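Long-range contacts in putative HAD-hydrolase YfnB (Bacillus subtilis, PDB 3ED5), which probably hydrolyses phosphate esters, perhaps as a 5'-nucleotidase, using the active site common to HAD-like hydrolases: residues N42-Q47 with Y81-D86; L55-E60 with S185-I190; N71-A76 with L89-Y94; V124-S129 with F156-K161. All blocks are in the same frame, centred on the assembly; numbering follows the deposited sequence.

In the fold
Interactions 1 and 3 lie in the helical part of the chain that forms the cap. Their centres are about 11 Å apart, and they touch where Ala85 packs on Leu90. Interaction 2 joins helix 42-60 of that cap to helix 186-195 of the core. Interaction 4 lies in the core, with its centre about 9 Å from that of interaction 2. The two meet in a salt bridge from Lys158 NZ to Asp189 OD1 (2.7 Å). Both flank the probable nucleophile Asp13, whose side chain is about 3 Å from that of Lys158 and about 6 Å from that of Ser185 (nearest atoms). Interaction 1, about 28 Å from interaction 4 between centres, is remote from this site.

Interaction 1: N42-Q47 with Y81-D86; sequences NDMKAQ and YGYEAD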
loop_
_atom_site.group_PDB
_atom_site.type_symbol
_atom_site.label_atom_id
_atom_site.label_comp_id
_atom_site.label_asym_id
_atom_site.label_seq_id
_atom_site.Cartn_x
_atom_site.Cartn_y
_atom_site.Cartn_z
ATOM N N ASN A 42 2.492 4.293 24.496
ATOM C CA ASN A 42 2.909 5.173 23.401
ATOM C C ASN A 42 4.311 4.835 22.898
ATOM O O ASN A 42 4.518 4.752 21.676
ATOM C CB ASN A 42 2.861 6.634 23.840
ATOM C CG ASN A 42 1.455 7.150 23.966
ATOM O OD1 ASN A 42 0.515 6.579 23.411
ATOM N ND2 ASN A 42 1.295 8.245 24.704
ATOM N N ASP A 43 5.244 4.613 23.833
ATOM C CA ASP A 43 6.620 4.277 23.475
ATOM C C ASP A 43 6.660 3.017 22.643
ATOM O O ASP A 43 7.314 3.003 21.596
ATOM C CB ASP A 43 7.540 4.138 24.694
ATOM C CG ASP A 43 7.807 5.472 25.379
ATOM O OD1 ASP A 43 7.425 6.524 24.810
ATOM O OD2 ASP A 43 8.385 5.471 26.497
HETATM N N MSE A 44 5.945 1.977 23.081
HETATM C CA MSE A 44 5.896 0.725 22.304
HETATM C C MSE A 44 5.303 0.868 20.908
HETATM O O MSE A 44 5.827 0.297 19.952
HETATM C CB MSE A 44 5.203 -0.394 23.072
HETATM C CG MSE A 44 6.064 -0.905 24.180
HETATM SE SE MSE A 44 5.097 -2.035 25.491
HETATM C CE MSE A 44 5.194 -3.662 24.475
ATOM N N LYS A 45 4.221 1.627 20.800
ATOM C CA LYS A 45 3.581 1.852 19.515
ATOM C C LYS A 45 4.532 2.562 18.546
ATOM O O LYS A 45 4.603 2.206 17.333
ATOM C CB LYS A 45 2.328 2.678 19.743
ATOM C CG LYS A 45 1.331 2.596 18.627
ATOM C CD LYS A 45 -0.092 2.713 19.160
ATOM C CE LYS A 45 -0.278 3.898 20.127
ATOM N NZ LYS A 45 -1.537 4.660 19.790
ATOM N N ALA A 46 5.233 3.565 19.063
ATOM C CA ALA A 46 6.194 4.322 18.280
ATOM C C ALA A 46 7.316 3.388 17.826
ATOM O O ALA A 46 7.684 3.391 16.649
ATOM C CB ALA A 46 6.756 5.475 19.090
ATOM N N GLN A 47 7.848 2.578 18.748
ATOM C CA GLN A 47 8.921 1.644 18.343
ATOM C C GLN A 47 8.435 0.604 17.331
ATOM O O GLN A 47 9.180 0.290 16.377
ATOM C CB GLN A 47 9.606 0.956 19.533
ATOM C CG GLN A 47 10.469 1.891 20.408
ATOM C CD GLN A 47 11.545 2.700 19.677
ATOM O OE1 GLN A 47 12.447 2.162 19.003
ATOM N NE2 GLN A 47 11.479 4.020 19.851
ATOM N N TYR A 81 11.291 -5.460 25.126
ATOM C CA TYR A 81 10.491 -5.121 26.324
ATOM C C TYR A 81 10.399 -6.298 27.308
ATOM O O TYR A 81 9.659 -6.240 28.313
ATOM C CB TYR A 81 9.109 -4.532 25.919
ATOM C CG TYR A 81 9.273 -3.155 25.274
ATOM C CD1 TYR A 81 9.357 -2.996 23.887
ATOM C CD2 TYR A 81 9.441 -2.017 26.083
ATOM C CE1 TYR A 81 9.578 -1.740 23.334
ATOM C CE2 TYR A 81 9.639 -0.764 25.531
ATOM C CZ TYR A 81 9.711 -0.625 24.180
ATOM O OH TYR A 81 9.926 0.651 23.697
ATOM N N GLY A 82 11.210 -7.331 27.080
ATOM C CA GLY A 82 11.403 -8.417 28.056
ATOM C C GLY A 82 10.431 -9.587 27.963
ATOM O O GLY A 82 10.388 -10.421 28.875
ATOM N N TYR A 83 9.640 -9.645 26.891
ATOM C CA TYR A 83 8.683 -10.745 26.671
ATOM C C TYR A 83 9.241 -11.777 25.694
ATOM O O TYR A 83 9.723 -11.409 24.605
ATOM C CB TYR A 83 7.346 -10.228 26.105
ATOM C CG TYR A 83 6.620 -9.166 26.922
ATOM C CD1 TYR A 83 5.732 -9.518 27.959
ATOM C CD2 TYR A 83 6.796 -7.808 26.651
ATOM C CE1 TYR A 83 5.054 -8.526 28.694
ATOM C CE2 TYR A 83 6.128 -6.817 27.372
ATOM C CZ TYR A 83 5.259 -7.186 28.398
ATOM O OH TYR A 83 4.608 -6.199 29.104
ATOM N N GLU A 84 9.156 -13.064 26.051
ATOM C CA GLU A 84 9.494 -14.144 25.125
ATOM C C GLU A 84 8.254 -14.433 24.280
ATOM O O GLU A 84 7.236 -14.917 24.802
ATOM C CB GLU A 84 9.981 -15.395 25.876
ATOM C CG GLU A 84 11.494 -15.415 26.107
ATOM C CD GLU A 84 12.039 -14.063 26.526
ATOM O OE1 GLU A 84 11.965 -13.739 27.728
ATOM O OE2 GLU A 84 12.538 -13.323 25.647
ATOM N N ALA A 85 8.354 -14.125 22.994
ATOM C CA ALA A 85 7.236 -14.064 22.075
ATOM C C ALA A 85 7.508 -14.867 20.817
ATOM O O ALA A 85 8.616 -14.853 20.270
ATOM C CB ALA A 85 7.017 -12.620 21.692
ATOM N N ASP A 86 6.487 -15.573 20.371
ATOM C CA ASP A 86 6.554 -16.325 19.139
ATOM C C ASP A 86 6.103 -15.383 18.014
ATOM O O ASP A 86 4.907 -15.124 17.869
ATOM C CB ASP A 86 5.610 -17.523 19.251
ATOM C CG ASP A 86 5.636 -18.392 18.043
ATOM O OD1 ASP A 86 5.850 -17.873 16.936
ATOM O OD2 ASP A 86 5.445 -19.617 18.188
#
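Gln47 N donates to Asp43 O at 2.9 Å in the first turns of helix 42-60, and the phenol of Tyr81 reaches this turn. Its OH comes 3.6 Å from Gln47 CG. Asp43 O is farther from the hydroxyl, at 4.1 Å. The contact between the two segments is mainly apolar. Its centre is Met44, present as selenomethionine. Its CG sits over the middle of one face of the Tyr81 ring, 3.6 Å from the ring centroid and 10° off the normal. The selenium follows over the same ring, 4.5 Å from the centroid. The side chains of Met44 and Tyr81 run past each other in opposite directions. Met44 CG lies beside the backbone N (chi1 -73°), and the chain then bends at the selenium (chi3 83°). This bend brings CE to 4.4 Å from Tyr83 CE2, at an oblique approach to that second ring. With a serine in place of Tyr81, Met44 would probably lose the flat surface under its CG and selenium, and a gap would open beside the helix. Leu78 and Ile38 also touch both Met44 and Tyr83, so the buried Met44 is held among several apolar groups. Gln47 and Asp43 lie at the exposed margin. Gly82, with its positive phi, is the C-prime residue of a Schellman motif that ends helix 66-80. The contact thus ties the loop after that helix to the start of helix 42-60 through a Met-aromatic pair, within a helical cap like those of many HAD hydrolases.

Interaction 2: L55-E60 with S185-I190; sequences LWRAFE and SLTADI
The direct hydrogen bond between Glu60 and Thr187 joins the helices. Thr187 OG1 donates to Glu60 OE1 at 2.7 Å, using the syn lone pair of the carboxylate oxygen. The same oxygen takes a salt bridge from within its own helix: Arg57 NH1 reaches it at 2.9 Å on the anti side, 21° out of the carboxylate plane. Arg57 NH2 makes a second salt bridge, to Glu61. One water makes the second polar link. It donates to Glu60 OE2 and also hydrogen-bonds Ser185 OG at 2.7 Å. That hydroxyl accepts from Ala188 N at 2.8 Å, so Ser185 is the N-cap of helix 186-195.

Van der Waals contacts of two methyl groups with the charged groups surround these bonds. Thr187 CG2 lies 3.6 Å above the guanidinium plane of Arg57, over its centre. Arg57 bends at chi2 and chi3 (-70° and -64°), which folds the group back over the methyl. Ala188 CB rests 3.7 Å from Glu60 OE2.

The segment axes pass 10.8 Å apart, so side chains and water span much of the interface between cap and core. With two donors on OE1 and a water on OE2, the Glu60 carboxylate is fixed in rotation and probably favours its charged form.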
loop_
_atom_site.group_PDB
_atom_site.type_symbol
_atom_site.label_atom_id
_atom_site.label_comp_id
_atom_site.label_asym_id
_atom_site.label_seq_id
_atom_site.Cartn_x
_atom_site.Cartn_y
_atom_site.Cartn_z
ATOM N N LEU A 55 11.854 -2.845 8.565
ATOM C CA LEU A 55 11.799 -4.203 8.027
ATOM C C LEU A 55 11.146 -4.160 6.635
ATOM O O LEU A 55 11.677 -4.758 5.701
ATOM C CB LEU A 55 11.038 -5.149 8.969
ATOM C CG LEU A 55 11.641 -5.338 10.377
ATOM C CD1 LEU A 55 10.646 -6.108 11.237
ATOM C CD2 LEU A 55 12.973 -6.078 10.300
ATOM N N TRP A 56 10.042 -3.424 6.484
ATOM C CA TRP A 56 9.426 -3.323 5.129
ATOM C C TRP A 56 10.397 -2.676 4.153
ATOM O O TRP A 56 10.478 -3.091 2.986
ATOM C CB TRP A 56 8.063 -2.589 5.114
ATOM C CG TRP A 56 6.962 -3.441 5.605
ATOM C CD1 TRP A 56 6.606 -3.638 6.956
ATOM C CD2 TRP A 56 6.101 -4.292 4.842
ATOM N NE1 TRP A 56 5.557 -4.529 7.032
ATOM C CE2 TRP A 56 5.228 -4.938 5.754
ATOM C CE3 TRP A 56 5.919 -4.514 3.446
ATOM C CZ2 TRP A 56 4.222 -5.823 5.344
ATOM C CZ3 TRP A 56 4.915 -5.422 3.038
ATOM C CH2 TRP A 56 4.080 -6.070 3.986
ATOM N N ARG A 57 11.146 -1.671 4.596
ATOM C CA ARG A 57 12.144 -1.083 3.695
ATOM C C ARG A 57 13.179 -2.120 3.268
ATOM O O ARG A 57 13.557 -2.171 2.094
ATOM C CB ARG A 57 12.866 0.138 4.300
ATOM C CG ARG A 57 11.971 1.384 4.313
ATOM C CD ARG A 57 11.730 1.929 2.869
ATOM N NE ARG A 57 12.997 2.381 2.312
ATOM C CZ ARG A 57 13.542 1.947 1.183
ATOM N NH1 ARG A 57 12.927 1.053 0.412
ATOM N NH2 ARG A 57 14.714 2.439 0.809
ATOM N N ALA A 58 13.643 -2.942 4.215
ATOM C CA ALA A 58 14.635 -3.995 3.893
ATOM C C ALA A 58 14.048 -4.952 2.843
ATOM O O ALA A 58 14.726 -5.310 1.852
ATOM C CB ALA A 58 15.096 -4.746 5.153
ATOM N N PHE A 59 12.771 -5.290 2.999
ATOM C CA PHE A 59 12.076 -6.109 1.971
ATOM C C PHE A 59 11.996 -5.409 0.603
ATOM O O PHE A 59 12.324 -6.025 -0.422
ATOM C CB PHE A 59 10.714 -6.524 2.501
ATOM C CG PHE A 59 9.693 -6.869 1.439
ATOM C CD1 PHE A 59 9.810 -8.027 0.662
ATOM C CD2 PHE A 59 8.584 -6.055 1.281
ATOM C CE1 PHE A 59 8.818 -8.353 -0.279
ATOM C CE2 PHE A 59 7.573 -6.366 0.336
ATOM C CZ PHE A 59 7.713 -7.523 -0.441
ATOM N N GLU A 60 11.588 -4.139 0.580
ATOM C CA GLU A 60 11.578 -3.375 -0.695
ATOM C C GLU A 60 12.944 -3.381 -1.366
ATOM O O GLU A 60 13.043 -3.490 -2.616
ATOM C CB GLU A 60 11.125 -1.927 -0.483
ATOM C CG GLU A 60 9.641 -1.811 -0.151
ATOM C CD GLU A 60 9.219 -0.403 0.277
ATOM O OE1 GLU A 60 10.029 0.558 0.179
ATOM O OE2 GLU A 60 8.060 -0.268 0.708
ATOM N N SER A 185 3.543 5.817 -1.007
ATOM C CA SER A 185 4.934 5.487 -0.653
ATOM C C SER A 185 5.945 6.061 -1.641
ATOM O O SER A 185 5.955 5.701 -2.824
ATOM C CB SER A 185 5.124 3.968 -0.539
ATOM O OG SER A 185 6.525 3.666 -0.440
ATOM N N LEU A 186 6.815 6.952 -1.163
ATOM C CA LEU A 186 7.900 7.465 -2.012
ATOM C C LEU A 186 8.800 6.344 -2.512
ATOM O O LEU A 186 9.263 6.374 -3.659
ATOM C CB LEU A 186 8.771 8.449 -1.226
ATOM C CG LEU A 186 8.114 9.786 -0.915
ATOM C CD1 LEU A 186 9.125 10.582 -0.052
ATOM C CD2 LEU A 186 7.861 10.515 -2.208
ATOM N N THR A 187 9.021 5.360 -1.634
ATOM C CA THR A 187 9.976 4.306 -1.913
ATOM C C THR A 187 9.433 3.163 -2.757
ATOM O O THR A 187 10.197 2.607 -3.553
ATOM C CB THR A 187 10.634 3.744 -0.633
ATOM O OG1 THR A 187 9.628 3.220 0.243
ATOM C CG2 THR A 187 11.419 4.841 0.119
ATOM N N ALA A 188 8.164 2.798 -2.595
ATOM C CA ALA A 188 7.598 1.684 -3.346
ATOM C C ALA A 188 6.923 2.207 -4.587
ATOM O O ALA A 188 7.116 1.643 -5.687
ATOM C CB ALA A 188 6.579 0.910 -2.529
ATOM N N ASP A 189 6.108 3.260 -4.422
ATOM C CA ASP A 189 5.226 3.702 -5.544
ATOM C C ASP A 189 5.880 4.738 -6.426
ATOM O O ASP A 189 5.895 4.603 -7.662
ATOM C CB ASP A 189 3.895 4.250 -5.009
ATOM C CG ASP A 189 3.129 3.228 -4.202
ATOM O OD1 ASP A 189 2.969 2.089 -4.692
ATOM O OD2 ASP A 189 2.725 3.582 -3.064
ATOM N N ILE A 190 6.444 5.778 -5.823
ATOM C CA ILE A 190 6.974 6.863 -6.631
ATOM C C ILE A 190 8.312 6.476 -7.252
ATOM O O ILE A 190 8.474 6.555 -8.461
ATOM C CB ILE A 190 7.044 8.189 -5.854
ATOM C CG1 ILE A 190 5.689 8.502 -5.169
ATOM C CG2 ILE A 190 7.502 9.306 -6.770
ATOM C CD1 ILE A 190 4.433 8.520 -6.130
HETATM O O HOH W 1 6.734 1.776 1.459
#

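Interaction 3: N71-A76 with L89-Y94; sequences NTRFSA and LLEQKY. With FMT (formic acid), chain B; FMT (formic acid), chain F.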
loop_
_atom_site.group_PDB
_atom_site.type_symbol
_atom_site.label_atom_id
_atom_site.label_comp_id
_atom_site.label_asym_id
_atom_site.label_seq_id
_atom_site.Cartn_x
_atom_site.Cartn_y
_atom_site.Cartn_z
ATOM N N ASN A 71 6.866 -12.036 10.196
ATOM C CA ASN A 71 7.046 -13.044 11.270
ATOM C C ASN A 71 8.093 -12.676 12.298
ATOM O O ASN A 71 8.263 -13.395 13.307
ATOM C CB ASN A 71 7.265 -14.438 10.690
ATOM C CG ASN A 71 6.033 -14.942 9.993
ATOM O OD1 ASN A 71 4.925 -14.713 10.466
ATOM N ND2 ASN A 71 6.205 -15.624 8.866
ATOM N N THR A 72 8.810 -11.581 12.063
ATOM C CA THR A 72 9.735 -11.143 13.116
ATOM C C THR A 72 9.399 -9.819 13.789
ATOM O O THR A 72 9.927 -9.543 14.878
ATOM C CB THR A 72 11.208 -11.130 12.664
ATOM O OG1 THR A 72 11.358 -10.247 11.561
ATOM C CG2 THR A 72 11.671 -12.528 12.229
ATOM N N ARG A 73 8.561 -8.989 13.179
ATOM C CA ARG A 73 8.351 -7.630 13.704
ATOM C C ARG A 73 7.830 -7.668 15.153
ATOM O O ARG A 73 8.314 -6.906 16.010
ATOM C CB ARG A 73 7.423 -6.800 12.803
ATOM C CG ARG A 73 6.041 -7.441 12.589
ATOM C CD ARG A 73 5.338 -6.745 11.385
ATOM N NE ARG A 73 4.101 -7.408 10.994
ATOM C CZ ARG A 73 3.312 -6.944 10.021
ATOM N NH1 ARG A 73 3.620 -5.780 9.428
ATOM N NH2 ARG A 73 2.202 -7.590 9.696
ATOM N N PHE A 74 6.881 -8.554 15.444
ATOM C CA PHE A 74 6.319 -8.564 16.831
ATOM C C PHE A 74 7.232 -9.206 17.850
ATOM O O PHE A 74 7.212 -8.826 19.023
ATOM C CB PHE A 74 4.926 -9.202 16.885
ATOM C CG PHE A 74 3.921 -8.430 16.108
ATOM C CD1 PHE A 74 3.509 -7.177 16.545
ATOM C CD2 PHE A 74 3.431 -8.920 14.890
ATOM C CE1 PHE A 74 2.583 -6.419 15.750
ATOM C CE2 PHE A 74 2.532 -8.185 14.126
ATOM C CZ PHE A 74 2.122 -6.941 14.547
ATOM N N SER A 75 8.037 -10.174 17.431
ATOM C CA SER A 75 9.036 -10.709 18.348
ATOM C C SER A 75 10.174 -9.707 18.565
ATOM O O SER A 75 10.639 -9.568 19.706
ATOM C CB SER A 75 9.559 -12.081 17.926
ATOM O OG SER A 75 9.758 -12.111 16.533
ATOM N N ALA A 76 10.592 -8.997 17.510
ATOM C CA ALA A 76 11.617 -7.927 17.687
ATOM C C ALA A 76 11.137 -6.872 18.682
ATOM O O ALA A 76 11.895 -6.442 19.564
ATOM C CB ALA A 76 11.956 -7.267 16.350
ATOM N N LEU A 89 3.341 -16.693 15.571
ATOM C CA LEU A 89 2.047 -16.793 16.230
ATOM C C LEU A 89 1.418 -15.393 16.433
ATOM O O LEU A 89 0.200 -15.210 16.193
ATOM C CB LEU A 89 2.163 -17.592 17.554
ATOM C CG LEU A 89 0.936 -17.635 18.484
ATOM C CD1 LEU A 89 -0.224 -18.434 17.901
ATOM C CD2 LEU A 89 1.321 -18.210 19.845
ATOM N N LEU A 90 2.239 -14.407 16.821
ATOM C CA LEU A 90 1.725 -13.066 17.067
ATOM C C LEU A 90 1.249 -12.458 15.749
ATOM O O LEU A 90 0.191 -11.813 15.677
ATOM C CB LEU A 90 2.778 -12.174 17.743
ATOM C CG LEU A 90 3.047 -12.440 19.227
ATOM C CD1 LEU A 90 4.397 -11.812 19.550
ATOM C CD2 LEU A 90 1.936 -11.864 20.104
ATOM N N GLU A 91 2.019 -12.726 14.697
ATOM C CA GLU A 91 1.666 -12.217 13.366
ATOM C C GLU A 91 0.359 -12.847 12.868
ATOM O O GLU A 91 -0.495 -12.148 12.315
ATOM C CB GLU A 91 2.806 -12.468 12.401
ATOM C CG GLU A 91 2.426 -12.412 10.866
ATOM C CD GLU A 91 1.897 -11.036 10.406
ATOM O OE1 GLU A 91 2.084 -9.986 11.068
ATOM O OE2 GLU A 91 1.320 -10.999 9.280
ATOM N N GLN A 92 0.189 -14.146 13.088
ATOM C CA GLN A 92 -1.037 -14.799 12.686
ATOM C C GLN A 92 -2.253 -14.147 13.375
ATOM O O GLN A 92 -3.299 -13.924 12.739
ATOM C CB GLN A 92 -0.899 -16.280 13.002
ATOM C CG GLN A 92 -2.114 -17.137 12.877
ATOM C CD GLN A 92 -1.785 -18.552 13.390
ATOM O OE1 GLN A 92 -1.139 -19.338 12.694
ATOM N NE2 GLN A 92 -2.194 -18.856 14.627
ATOM N N LYS A 93 -2.115 -13.809 14.666
ATOM C CA LYS A 93 -3.226 -13.151 15.391
ATOM C C LYS A 93 -3.484 -11.730 14.880
ATOM O O LYS A 93 -4.625 -11.324 14.640
ATOM C CB LYS A 93 -2.952 -13.129 16.916
ATOM C CG LYS A 93 -3.006 -14.499 17.550
ATOM C CD LYS A 93 -2.455 -14.442 18.978
ATOM C CE LYS A 93 -2.585 -15.772 19.688
ATOM N NZ LYS A 93 -3.598 -15.723 20.779
ATOM N N TYR A 94 -2.408 -10.976 14.709
ATOM C CA TYR A 94 -2.463 -9.638 14.180
ATOM C C TYR A 94 -3.122 -9.637 12.800
ATOM O O TYR A 94 -3.992 -8.781 12.490
ATOM C CB TYR A 94 -1.035 -9.141 13.997
ATOM C CG TYR A 94 -0.962 -7.761 13.421
ATOM C CD1 TYR A 94 -1.393 -6.684 14.166
ATOM C CD2 TYR A 94 -0.456 -7.529 12.130
ATOM C CE1 TYR A 94 -1.307 -5.396 13.698
ATOM C CE2 TYR A 94 -0.351 -6.191 11.637
ATOM C CZ TYR A 94 -0.806 -5.145 12.453
ATOM O OH TYR A 94 -0.771 -3.816 12.110
HETATM C C FMT B . 0.995 -5.547 6.650
HETATM O O1 FMT B . 1.212 -5.286 7.821
HETATM O O2 FMT B . 1.157 -6.655 6.169
HETATM C C FMT F . 9.994 -16.262 8.313
HETATM O O1 FMT F . 8.904 -16.830 8.329
HETATM O O2 FMT F . 10.745 -16.246 7.335
#
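Phe74 and Tyr94 form the tight part of this helix crossing. Phe74 CZ stands 3.3 Å above the Tyr94 ring, over its centre, with the planes 57° apart. Tyr94 CG is anti to the backbone N (chi1 179°), which turns this ring face to Phe74. Behind it, Phe74 CB packs on Leu90 CB at 3.8 Å. Glu91 OE1 lies at the edge of the Phe74 ring, 3.6 Å from CE2, with carboxylate and ring nearly coplanar. The same oxygen takes a salt bridge from Arg73 NH2 at 2.8 Å, in the guanidinium plane and nearly straight. Arg73 NE adds a weak bond. The Arg73 chain runs extended from CG to NE to reach it, and CG itself covers a face of Phe74, off-centre. NH1 and NH2 of Arg73 both grip a formate oxygen, at 2.9 Å from NH1, and Arg95 joins them round this anion.

The other side is looser. Asn71 OD1 only rests against Glu91 CG at 3.4 Å, while its ND2 turns to a second formate. Both formates probably come from the crystallisation liquor.

The segment axes cross at 107°, 8.0 Å apart. Tyr48 of helix 42-60 meets Phe74 nearly parallel, ring to ring, and Ala28 and Leu29 of helix 21-35 pack on Tyr94, so the contact lies within the four-helix cap.

Interaction 4: V124-S129 with F156-K161; sequences VTNGVS and FQKPMK. With FMT (formic acid), chain C; FMT (formic acid), chain D.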
loop_
_atom_site.group_PDB
_atom_site.type_symbol
_atom_site.label_atom_id
_atom_site.label_comp_id
_atom_site.label_asym_id
_atom_site.label_seq_id
_atom_site.Cartn_x
_atom_site.Cartn_y
_atom_site.Cartn_z
ATOM N N VAL A 124 -1.679 -2.342 -7.680
ATOM C CA VAL A 124 -0.274 -2.746 -7.585
ATOM C C VAL A 124 0.094 -2.693 -6.094
ATOM O O VAL A 124 0.079 -1.622 -5.477
ATOM C CB VAL A 124 0.695 -1.918 -8.495
ATOM C CG1 VAL A 124 0.403 -2.282 -10.009
ATOM C CG2 VAL A 124 0.568 -0.371 -8.233
ATOM N N THR A 125 0.334 -3.865 -5.536
ATOM C CA THR A 125 0.538 -3.935 -4.068
ATOM C C THR A 125 1.614 -4.944 -3.646
ATOM O O THR A 125 1.756 -6.011 -4.254
ATOM C CB THR A 125 -0.831 -4.196 -3.328
ATOM O OG1 THR A 125 -0.617 -4.144 -1.887
ATOM C CG2 THR A 125 -1.399 -5.596 -3.682
ATOM N N ASN A 126 2.354 -4.593 -2.571
ATOM C CA ASN A 126 3.298 -5.519 -1.922
ATOM C C ASN A 126 2.629 -6.226 -0.716
ATOM O O ASN A 126 3.242 -7.083 -0.076
ATOM C CB ASN A 126 4.505 -4.747 -1.354
ATOM C CG ASN A 126 5.524 -4.399 -2.397
ATOM O OD1 ASN A 126 5.406 -4.803 -3.568
ATOM N ND2 ASN A 126 6.529 -3.643 -1.999
ATOM N N GLY A 127 1.381 -5.872 -0.426
ATOM C CA GLY A 127 0.647 -6.471 0.703
ATOM C C GLY A 127 0.351 -7.949 0.517
ATOM O O GLY A 127 0.292 -8.457 -0.586
ATOM N N VAL A 128 0.133 -8.655 1.610
ATOM C CA VAL A 128 -0.257 -10.064 1.536
ATOM C C VAL A 128 -1.516 -10.234 0.659
ATOM O O VAL A 128 -2.530 -9.539 0.878
ATOM C CB VAL A 128 -0.467 -10.625 2.934
ATOM C CG1 VAL A 128 -1.041 -12.069 2.882
ATOM C CG2 VAL A 128 0.876 -10.570 3.671
ATOM N N SER A 129 -1.445 -11.157 -0.310
ATOM C CA SER A 129 -2.521 -11.257 -1.301
ATOM C C SER A 129 -3.890 -11.476 -0.637
ATOM O O SER A 129 -4.840 -10.739 -0.906
ATOM C CB SER A 129 -2.247 -12.375 -2.317
ATOM O OG SER A 129 -3.233 -12.259 -3.328
ATOM N N PHE A 156 9.569 -10.622 -7.070
ATOM C CA PHE A 156 10.140 -9.319 -6.774
ATOM C C PHE A 156 9.077 -8.506 -6.014
ATOM O O PHE A 156 8.044 -9.056 -5.604
ATOM C CB PHE A 156 10.545 -8.612 -8.095
ATOM C CG PHE A 156 11.463 -9.428 -8.963
ATOM C CD1 PHE A 156 12.839 -9.329 -8.834
ATOM C CD2 PHE A 156 10.935 -10.301 -9.922
ATOM C CE1 PHE A 156 13.703 -10.104 -9.670
ATOM C CE2 PHE A 156 11.771 -11.070 -10.759
ATOM C CZ PHE A 156 13.162 -10.980 -10.613
ATOM N N GLN A 157 9.310 -7.212 -5.835
ATOM C CA GLN A 157 8.377 -6.371 -5.093
ATOM C C GLN A 157 8.599 -4.944 -5.551
ATOM O O GLN A 157 9.683 -4.625 -5.987
ATOM C CB GLN A 157 8.597 -6.503 -3.552
ATOM C CG GLN A 157 9.972 -6.089 -3.016
ATOM C CD GLN A 157 11.116 -7.027 -3.387
ATOM O OE1 GLN A 157 10.950 -8.257 -3.464
ATOM N NE2 GLN A 157 12.313 -6.446 -3.629
ATOM N N LYS A 158 7.586 -4.091 -5.438
ATOM C CA LYS A 158 7.810 -2.645 -5.608
ATOM C C LYS A 158 8.913 -2.215 -4.621
ATOM O O LYS A 158 8.911 -2.669 -3.448
ATOM C CB LYS A 158 6.541 -1.818 -5.340
ATOM C CG LYS A 158 5.257 -2.224 -6.077
ATOM C CD LYS A 158 4.129 -1.158 -5.800
ATOM C CE LYS A 158 3.550 -1.358 -4.469
ATOM N NZ LYS A 158 2.378 -0.480 -4.223
ATOM N N PRO A 159 9.857 -1.358 -5.060
ATOM C CA PRO A 159 9.893 -0.606 -6.333
ATOM C C PRO A 159 10.658 -1.269 -7.495
ATOM O O PRO A 159 10.906 -0.615 -8.537
ATOM C CB PRO A 159 10.651 0.657 -5.941
ATOM C CG PRO A 159 11.698 0.125 -5.010
ATOM C CD PRO A 159 10.904 -0.868 -4.139
HETATM N N MSE A 160 11.050 -2.526 -7.337
HETATM C CA MSE A 160 11.913 -3.204 -8.333
HETATM C C MSE A 160 11.339 -3.140 -9.741
HETATM O O MSE A 160 10.167 -3.445 -9.953
HETATM C CB MSE A 160 12.164 -4.665 -7.958
HETATM C CG MSE A 160 12.890 -4.846 -6.610
HETATM SE SE MSE A 160 14.612 -3.875 -6.463
HETATM C CE MSE A 160 14.020 -2.248 -5.626
ATOM N N LYS A 161 12.187 -2.753 -10.691
ATOM C CA LYS A 161 11.806 -2.738 -12.105
ATOM C C LYS A 161 11.209 -4.087 -12.532
ATOM O O LYS A 161 10.225 -4.123 -13.280
ATOM C CB LYS A 161 13.003 -2.277 -12.963
ATOM C CG LYS A 161 14.266 -3.156 -12.878
ATOM C CD LYS A 161 15.467 -2.549 -13.631
ATOM C CE LYS A 161 16.676 -3.505 -13.678
ATOM N NZ LYS A 161 17.751 -2.940 -14.557
HETATM C C FMT C . 3.393 -1.140 -1.154
HETATM O O1 FMT C . 3.588 -1.479 -0.000
HETATM O O2 FMT C . 2.662 -1.835 -1.859
HETATM C C FMT D . 14.187 -9.704 -5.103
HETATM O O1 FMT D . 14.320 -8.897 -4.138
HETATM O O2 FMT D . 13.390 -10.674 -5.156
#
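Asn126 and Lys158 both place CG beside the backbone N (chi1 -80° and -52°), which sends the amide against the Lys158 backbone and lets the lysine chain run alongside to Val124. Thr125 and Lys158 sit where HAD phosphatases carry motif II, at the end of strand 120-125, and the motif III lysine. Asn126 pairs twice with one residue. Its OD1 accepts from Lys158 N at 3.0 Å, on a lone pair in the carbonyl plane. Its ND2 donates to Lys158 O at 3.0 Å, in the amide plane and nearly straight at 163°. An alanine at Asn126 would lose both bonds, and the loop before cis-Pro159 would probably be left less firmly tied to the strand end.

Lys158 bends at its third torsion and brings NZ to 2.9 Å from Val124 O, above the carbonyl plane. NZ also makes salt bridges to Asp189 and to Asp13, the probable nucleophile. The Val124 carbonyl is thus likely to act as a second-shell partner that positions the lysine beside Asp13. Gln157 NE2 donates to a formate and also hydrogen-bonds Glu60 O. At the strand end, Gly127 N donates to Thr125 OG1 at 3.0 Å, closing an ST turn.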